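Local structure of probable alginate O-acetylase AlgJ (4O8V) at residues 37-40 with 41-44; 48-52 with 53-57; 229-232 with 233-237. The protein probably transfers acetyl groups to the O-2 and O-3 positions of mannuronate residues in alginate, acting with partner proteins at the inner membrane of Pseudomonas putida. One frame throughout, in Å; residues are numbered along the deposited sequence. Where two conformers were deposited one is given.

Interaction 1: residues 37-40 with 41-44; sequences ENLA and LIRG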
loop_
_atom_site.group_PDB
_atom_site.type_symbol
_atom_site.label_atom_id
_atom_site.label_comp_id
_atom_site.label_asym_id
_atom_site.label_seq_id
_atom_site.Cartn_x
_atom_site.Cartn_y
_atom_site.Cartn_z
ATOM N N GLU A 37 -4.955 -15.362 10.222
ATOM C CA GLU A 37 -4.441 -14.683 11.406
ATOM C C GLU A 37 -4.354 -13.178 11.114
ATOM O O GLU A 37 -4.859 -12.342 11.884
ATOM C CB GLU A 37 -3.087 -15.293 11.792
ATOM C CG GLU A 37 -2.703 -15.185 13.253
ATOM C CD GLU A 37 -3.715 -15.793 14.237
ATOM O OE1 GLU A 37 -4.442 -16.754 13.888
ATOM O OE2 GLU A 37 -3.769 -15.301 15.382
ATOM N N ASN A 38 -3.756 -12.833 9.973
ATOM C CA ASN A 38 -3.678 -11.437 9.555
ATOM C C ASN A 38 -5.059 -10.789 9.370
ATOM O O ASN A 38 -5.241 -9.625 9.723
ATOM C CB ASN A 38 -2.863 -11.293 8.268
ATOM C CG ASN A 38 -1.378 -11.417 8.516
ATOM O OD1 ASN A 38 -0.891 -11.108 9.611
ATOM N ND2 ASN A 38 -0.645 -11.893 7.509
ATOM N N LEU A 39 -6.031 -11.522 8.827
ATOM C CA LEU A 39 -7.370 -10.962 8.667
ATOM C C LEU A 39 -8.037 -10.696 10.019
ATOM O O LEU A 39 -8.781 -9.720 10.165
ATOM C CB LEU A 39 -8.250 -11.890 7.844
ATOM C CG LEU A 39 -7.878 -11.877 6.364
ATOM C CD1 LEU A 39 -8.338 -13.169 5.657
ATOM C CD2 LEU A 39 -8.434 -10.633 5.670
ATOM N N ALA A 40 -7.798 -11.574 10.988
ATOM C CA ALA A 40 -8.372 -11.368 12.320
ATOM C C ALA A 40 -7.768 -10.114 12.938
ATOM O O ALA A 40 -8.450 -9.354 13.632
ATOM C CB ALA A 40 -8.140 -12.592 13.216
ATOM N N LEU A 41 -6.492 -9.874 12.667
ATOM C CA LEU A 41 -5.852 -8.647 13.149
ATOM C C LEU A 41 -6.360 -7.403 12.430
ATOM O O LEU A 41 -6.576 -6.360 13.060
ATOM C CB LEU A 41 -4.334 -8.754 13.029
ATOM C CG LEU A 41 -3.775 -9.779 14.019
ATOM C CD1 LEU A 41 -2.313 -10.071 13.717
ATOM C CD2 LEU A 41 -3.957 -9.237 15.435
ATOM N N ILE A 42 -6.547 -7.486 11.113
ATOM C CA ILE A 42 -7.120 -6.371 10.379
ATOM C C ILE A 42 -8.514 -6.006 10.894
ATOM O O ILE A 42 -8.844 -4.830 11.056
ATOM C CB ILE A 42 -7.212 -6.693 8.863
ATOM C CG1 ILE A 42 -5.813 -6.744 8.253
ATOM C CG2 ILE A 42 -8.125 -5.694 8.146
ATOM C CD1 ILE A 42 -5.795 -7.387 6.848
ATOM N N ARG A 43 -9.328 -7.025 11.147
ATOM C CA ARG A 43 -10.669 -6.822 11.664
ATOM C C ARG A 43 -10.632 -6.167 13.059
ATOM O O ARG A 43 -11.448 -5.291 13.372
ATOM C CB ARG A 43 -11.418 -8.153 11.713
ATOM C CG ARG A 43 -12.863 -8.032 12.144
ATOM C CD ARG A 43 -13.246 -9.129 13.108
ATOM N NE ARG A 43 -13.155 -10.465 12.535
ATOM C CZ ARG A 43 -12.505 -11.480 13.099
ATOM N NH1 ARG A 43 -12.478 -12.665 12.497
ATOM N NH2 ARG A 43 -11.878 -11.313 14.256
ATOM N N GLY A 44 -9.682 -6.584 13.879
ATOM C CA GLY A 44 -9.536 -6.011 15.210
ATOM C C GLY A 44 -9.118 -4.555 15.146
ATOM O O GLY A 44 -9.561 -3.719 15.938
#

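Interaction 2: residues 48-52 with 53-57; sequences TLQQH and GSQLV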
loop_
_atom_site.group_PDB
_atom_site.type_symbol
_atom_site.label_atom_id
_atom_site.label_comp_id
_atom_site.label_asym_id
_atom_site.label_seq_id
_atom_site.Cartn_x
_atom_site.Cartn_y
_atom_site.Cartn_z
ATOM N N THR A 48 -11.184 -1.410 16.590
ATOM C CA THR A 48 -10.496 -0.480 17.492
ATOM C C THR A 48 -10.619 0.979 17.000
ATOM O O THR A 48 -10.952 1.889 17.773
ATOM C CB THR A 48 -9.009 -0.854 17.627
ATOM O OG1 THR A 48 -8.896 -2.141 18.235
ATOM C CG2 THR A 48 -8.249 0.170 18.456
ATOM N N LEU A 49 -10.371 1.190 15.711
ATOM C CA LEU A 49 -10.518 2.507 15.107
ATOM C C LEU A 49 -11.948 3.011 15.286
ATOM O O LEU A 49 -12.155 4.156 15.698
ATOM C CB LEU A 49 -10.152 2.485 13.624
ATOM C CG LEU A 49 -8.643 2.300 13.344
ATOM C CD1 LEU A 49 -8.380 2.101 11.847
ATOM C CD2 LEU A 49 -7.855 3.505 13.813
ATOM N N GLN A 50 -12.925 2.159 14.988
ATOM C CA GLN A 50 -14.321 2.581 15.041
ATOM C C GLN A 50 -14.692 3.007 16.457
ATOM O O GLN A 50 -15.417 3.987 16.644
ATOM C CB GLN A 50 -15.250 1.468 14.551
ATOM C CG GLN A 50 -16.732 1.845 14.582
ATOM C CD GLN A 50 -17.575 1.033 13.609
ATOM O OE1 GLN A 50 -17.890 -0.130 13.863
ATOM N NE2 GLN A 50 -17.953 1.651 12.492
ATOM N N GLN A 51 -14.168 2.291 17.448
ATOM C CA GLN A 51 -14.451 2.582 18.846
ATOM C C GLN A 51 -13.909 3.931 19.309
ATOM O O GLN A 51 -14.400 4.493 20.299
ATOM C CB GLN A 51 -13.915 1.456 19.721
ATOM C CG GLN A 51 -14.832 0.251 19.683
ATOM C CD GLN A 51 -14.148 -1.032 20.091
ATOM O OE1 GLN A 51 -13.070 -1.022 20.703
ATOM N NE2 GLN A 51 -14.766 -2.158 19.741
ATOM N N HIS A 52 -12.919 4.440 18.593
ATOM C CA HIS A 52 -12.363 5.764 18.837
ATOM C C HIS A 52 -12.954 6.801 17.893
ATOM O O HIS A 52 -12.501 7.942 17.859
ATOM C CB HIS A 52 -10.836 5.734 18.682
ATOM C CG HIS A 52 -10.143 5.037 19.809
ATOM N ND1 HIS A 52 -10.318 3.694 20.069
ATOM C CD2 HIS A 52 -9.310 5.502 20.768
ATOM C CE1 HIS A 52 -9.611 3.358 21.134
ATOM N NE2 HIS A 52 -8.989 4.436 21.576
ATOM N N GLY A 53 -13.938 6.382 17.102
ATOM C CA GLY A 53 -14.602 7.270 16.166
ATOM C C GLY A 53 -13.875 7.491 14.853
ATOM O O GLY A 53 -14.144 8.484 14.176
ATOM N N SER A 54 -12.952 6.588 14.503
ATOM C CA SER A 54 -12.227 6.641 13.227
ATOM C C SER A 54 -12.743 5.610 12.223
ATOM O O SER A 54 -12.885 4.431 12.557
ATOM C CB SER A 54 -10.723 6.394 13.429
ATOM O OG SER A 54 -10.132 7.394 14.224
ATOM N N GLN A 55 -13.010 6.061 11.000
ATOM C CA GLN A 55 -13.421 5.176 9.917
ATOM C C GLN A 55 -12.209 4.651 9.163
ATOM O O GLN A 55 -11.357 5.422 8.705
ATOM C CB GLN A 55 -14.358 5.891 8.936
ATOM C CG GLN A 55 -15.721 6.237 9.510
ATOM C CD GLN A 55 -16.591 5.012 9.743
ATOM O OE1 GLN A 55 -16.333 3.935 9.200
ATOM N NE2 GLN A 55 -17.631 5.173 10.551
ATOM N N LEU A 56 -12.141 3.334 9.029
ATOM C CA LEU A 56 -11.047 2.699 8.301
ATOM C C LEU A 56 -11.358 2.590 6.826
ATOM O O LEU A 56 -12.427 2.109 6.452
ATOM C CB LEU A 56 -10.774 1.310 8.849
ATOM C CG LEU A 56 -9.743 0.490 8.057
ATOM C CD1 LEU A 56 -8.369 1.193 7.979
ATOM C CD2 LEU A 56 -9.630 -0.912 8.650
ATOM N N VAL A 57 -10.422 3.037 6.004
ATOM C CA VAL A 57 -10.486 2.786 4.574
ATOM C C VAL A 57 -9.227 1.990 4.213
ATOM O O VAL A 57 -8.094 2.515 4.208
ATOM C CB VAL A 57 -10.564 4.077 3.745
ATOM C CG1 VAL A 57 -10.618 3.735 2.241
ATOM C CG2 VAL A 57 -11.747 4.924 4.145
#

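Interaction 3: residues 229-232 with 233-237; sequences GALQ and QALRS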
loop_
_atom_site.group_PDB
_atom_site.type_symbol
_atom_site.label_atom_id
_atom_site.label_comp_id
_atom_site.label_asym_id
_atom_site.label_seq_id
_atom_site.Cartn_x
_atom_site.Cartn_y
_atom_site.Cartn_z
ATOM N N GLY A 229 0.760 13.308 -0.811
ATOM C CA GLY A 229 0.340 14.535 -1.465
ATOM C C GLY A 229 -0.864 14.263 -2.348
ATOM O O GLY A 229 -1.799 15.070 -2.399
ATOM N N ALA A 230 -0.838 13.122 -3.037
ATOM C CA ALA A 230 -1.921 12.781 -3.962
ATOM C C ALA A 230 -3.243 12.634 -3.187
ATOM O O ALA A 230 -4.302 13.068 -3.643
ATOM C CB ALA A 230 -1.591 11.514 -4.731
ATOM N N LEU A 231 -3.163 12.052 -1.996
ATOM C CA LEU A 231 -4.315 11.924 -1.107
ATOM C C LEU A 231 -4.826 13.282 -0.607
ATOM O O LEU A 231 -6.024 13.534 -0.634
ATOM C CB LEU A 231 -3.971 11.034 0.105
ATOM C CG LEU A 231 -3.976 9.525 -0.122
ATOM C CD1 LEU A 231 -3.403 8.767 1.092
ATOM C CD2 LEU A 231 -5.409 9.074 -0.477
ATOM N N GLN A 232 -3.919 14.131 -0.124
ATOM C CA GLN A 232 -4.282 15.483 0.303
ATOM C C GLN A 232 -5.033 16.206 -0.801
ATOM O O GLN A 232 -6.120 16.740 -0.586
ATOM C CB GLN A 232 -3.043 16.290 0.689
ATOM C CG GLN A 232 -2.368 15.836 1.974
ATOM C CD GLN A 232 -1.014 16.487 2.163
ATOM O OE1 GLN A 232 -0.317 16.785 1.195
ATOM N NE2 GLN A 232 -0.626 16.697 3.412
ATOM N N GLN A 233 -4.457 16.198 -2.000
ATOM C CA GLN A 233 -5.090 16.851 -3.130
ATOM C C GLN A 233 -6.441 16.242 -3.500
ATOM O O GLN A 233 -7.402 16.968 -3.731
ATOM C CB GLN A 233 -4.169 16.826 -4.340
ATOM C CG GLN A 233 -4.773 17.557 -5.533
ATOM C CD GLN A 233 -3.732 17.947 -6.534
ATOM O OE1 GLN A 233 -2.863 18.767 -6.245
ATOM N NE2 GLN A 233 -3.797 17.355 -7.721
ATOM N N ALA A 234 -6.526 14.916 -3.548
ATOM C CA ALA A 234 -7.763 14.282 -3.997
ATOM C C ALA A 234 -8.865 14.433 -2.941
ATOM O O ALA A 234 -10.023 14.724 -3.275
ATOM C CB ALA A 234 -7.514 12.804 -4.338
ATOM N N LEU A 235 -8.496 14.280 -1.671
ATOM C CA LEU A 235 -9.440 14.403 -0.567
ATOM C C LEU A 235 -9.796 15.844 -0.237
ATOM O O LEU A 235 -10.772 16.092 0.478
ATOM C CB LEU A 235 -8.876 13.741 0.695
ATOM C CG LEU A 235 -8.682 12.225 0.633
ATOM C CD1 LEU A 235 -7.827 11.775 1.813
ATOM C CD2 LEU A 235 -10.043 11.553 0.646
ATOM N N ARG A 236 -9.017 16.792 -0.757
ATOM C CA ARG A 236 -9.134 18.191 -0.326
ATOM C C ARG A 236 -9.115 18.253 1.206
ATOM O O ARG A 236 -10.002 18.841 1.871
ATOM C CB ARG A 236 -10.396 18.845 -0.900
ATOM C CG ARG A 236 -10.463 18.719 -2.432
ATOM C CD ARG A 236 -11.648 19.434 -3.013
ATOM N NE ARG A 236 -11.282 20.791 -3.384
ATOM C CZ ARG A 236 -12.024 21.859 -3.138
ATOM N NH1 ARG A 236 -13.193 21.733 -2.521
ATOM N NH2 ARG A 236 -11.595 23.055 -3.514
ATOM N N SER A 237 -8.089 17.618 1.763
ATOM C CA SER A 237 -7.942 17.528 3.218
ATOM C C SER A 237 -6.485 17.388 3.647
ATOM O O SER A 237 -5.687 16.780 2.932
ATOM C CB SER A 237 -8.727 16.334 3.755
ATOM O OG SER A 237 -8.562 16.210 5.160
#

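Interaction 1: residues 37-40 with 41-44
R43 and A40 meet one turn apart on helix 31-51, in the middle of an uninterrupted run of alpha-helical hydrogen bonds. Four such bonds join the two segments. L41 N donates to E37 O, I42 N to N38 O at 2.9 Å, R43 N to L39 O and G44 N to A40 O. All four are fairly straight, and with helical backbone torsions at all eight residues the helix is regular here.

The apolar contacts are lighter. CD2 of L39 comes within 4.3 Å of I42 CD1, two branch ends meeting one turn apart. L41 keeps CG beside its own backbone N (chi1 -69°), which lays CG 3.5 Å from E37 O; in the same way I42 CG1 settles 3.3 Å from N38 O, so both side chains lean back along the preceding turn.

R43 behaves differently. Its CG stands anti to the backbone N (chi1 -176°), and bends at chi2 and chi3 fold the chain back until one guanidinium face lies over A40 CA, 3.8 Å from the plane and offset toward the rim. NH2 also approaches A40 CB at 4.1 Å, a contact of van der Waals kind.

The polar ends of the first segment look elsewhere: E37 forms a salt bridge with K297, and N38 is held by L279, M281 and N283. L41 packs against L296 and K297 of helix 290-297, while I42 reaches F88 of helix 84-94 and W272 and F274 of strand 269-275, so the helix packs against both of these helices and against a strand of the parallel sheet.

Interaction 2: residues 48-52 with 53-57
L49 O receives two backbone N-H groups where helix 31-51 ends, H52 N on one face of the carbonyl plane and S54 N, at 2.8 Å, on the other, while G53 N closes the tighter turn onto Q50 O at 2.9 Å. Neither cross-segment donor lies in the plane of its acceptor: S54 N stands 44° out of that of L49 and G53 N 67° out of that of Q50. G53 makes the reversal with a positive phi of 82°.

Among the side chains, L49 carries most of the contact. Its CB faces S54 CB at 4.0 Å, and CD1 reaches forward to L56 CB at 3.9 Å, the two leucines crossing at a slant. The CD1 of L56 also meets L49 CD1. The helix end and strand 55-61 thus share a small apolar patch, to which F262 and L257 add on the side of L49, and W272 on that of L56.

Q50 and Q55 run side by side in the same direction, but each was modelled with a second conformer, so the approach of their amides is doubtful; the OE1 of Q50 is bonded to R46. H52 turns its ring back over the helix end, where ND1 donates to T48 O at 3.0 Å. S54 OG is taken up by P267 O.

Two nested bonds, from S54 N to L49 O and, inside it, from G53 N to Q50 O, with G53 as C-prime residue, define a Schellman motif; here it turns the chain from the helix into edge strand 55-61 of the parallel sheet.

Interaction 3: residues 229-232 with 233-237
L235 sets its CG beside its own backbone N and anti to the carbonyl carbon (chi1 -65°), which turns the branch back over the preceding turn and onto L231 O. Q232 makes the same choice of first torsion, which puts CG near S237 O, an atom that CB already approaches through the turn of the backbone. That second meeting depends on R236, whose positive phi of 49° swings the chain out of the helix: R236 is the C-prime residue of a Schellman motif that ends helix 227-235.

Up to that point the backbone is regularly alpha-helical. Q233 N donates to G229 O in an almost straight bond, with an N-H...O angle of 173°, followed by A234 N to A230 O and L235 N to L231 O at 2.8 Å. Past L235 the pattern changes. S237 N returns to Q232 O at 3.2 Å, approaching in the carbonyl plane on a lone pair, and R236 N makes a weak bond to Q233 O.

L231 O is closely wrapped. Besides accepting from L235 N, it has L235 CB and CG each at 3.2 Å, so the leucine side chain lies against the carbonyl it is bonded to. Farther out, L235 CD1 reaches L231 CB at 4.3 Å. A234 puts its methyl against A230 O.

The apolar face made by A230, L231, A234 and L235 packs on A132 and A136 of helix 125-141, and L231 also touches L214 of strand 212-215. S237 lies against V212 of the same strand, while R236 extends on the exposed side of the turn. The reversal is finished by a bent CA-H...O contact of Q232 CA with S237 O, 3.3 Å between the two heavy atoms.

In the fold
Interactions 1 and 2 share helix 31-51, with centres 14 Å apart: 37-44 is its continuous middle, 48-57 its end and the passage to strand 55-61. Interaction 3 belongs to another helix, its centre 28 Å from interaction 1 and 20 Å from interaction 2. All three mix buried and more open residues, though the turn at H52 and G53 is the most exposed. Chemistry follows position. Mid-helix, i to i+4 bonds suffice; at both helix ends a positive phi residue, glycine in one and arginine in the other, permits a Schellman closure. The first termination leads into strand 55-61, the second towards strand 239-241. All three interactions lie away from the probable catalytic residues.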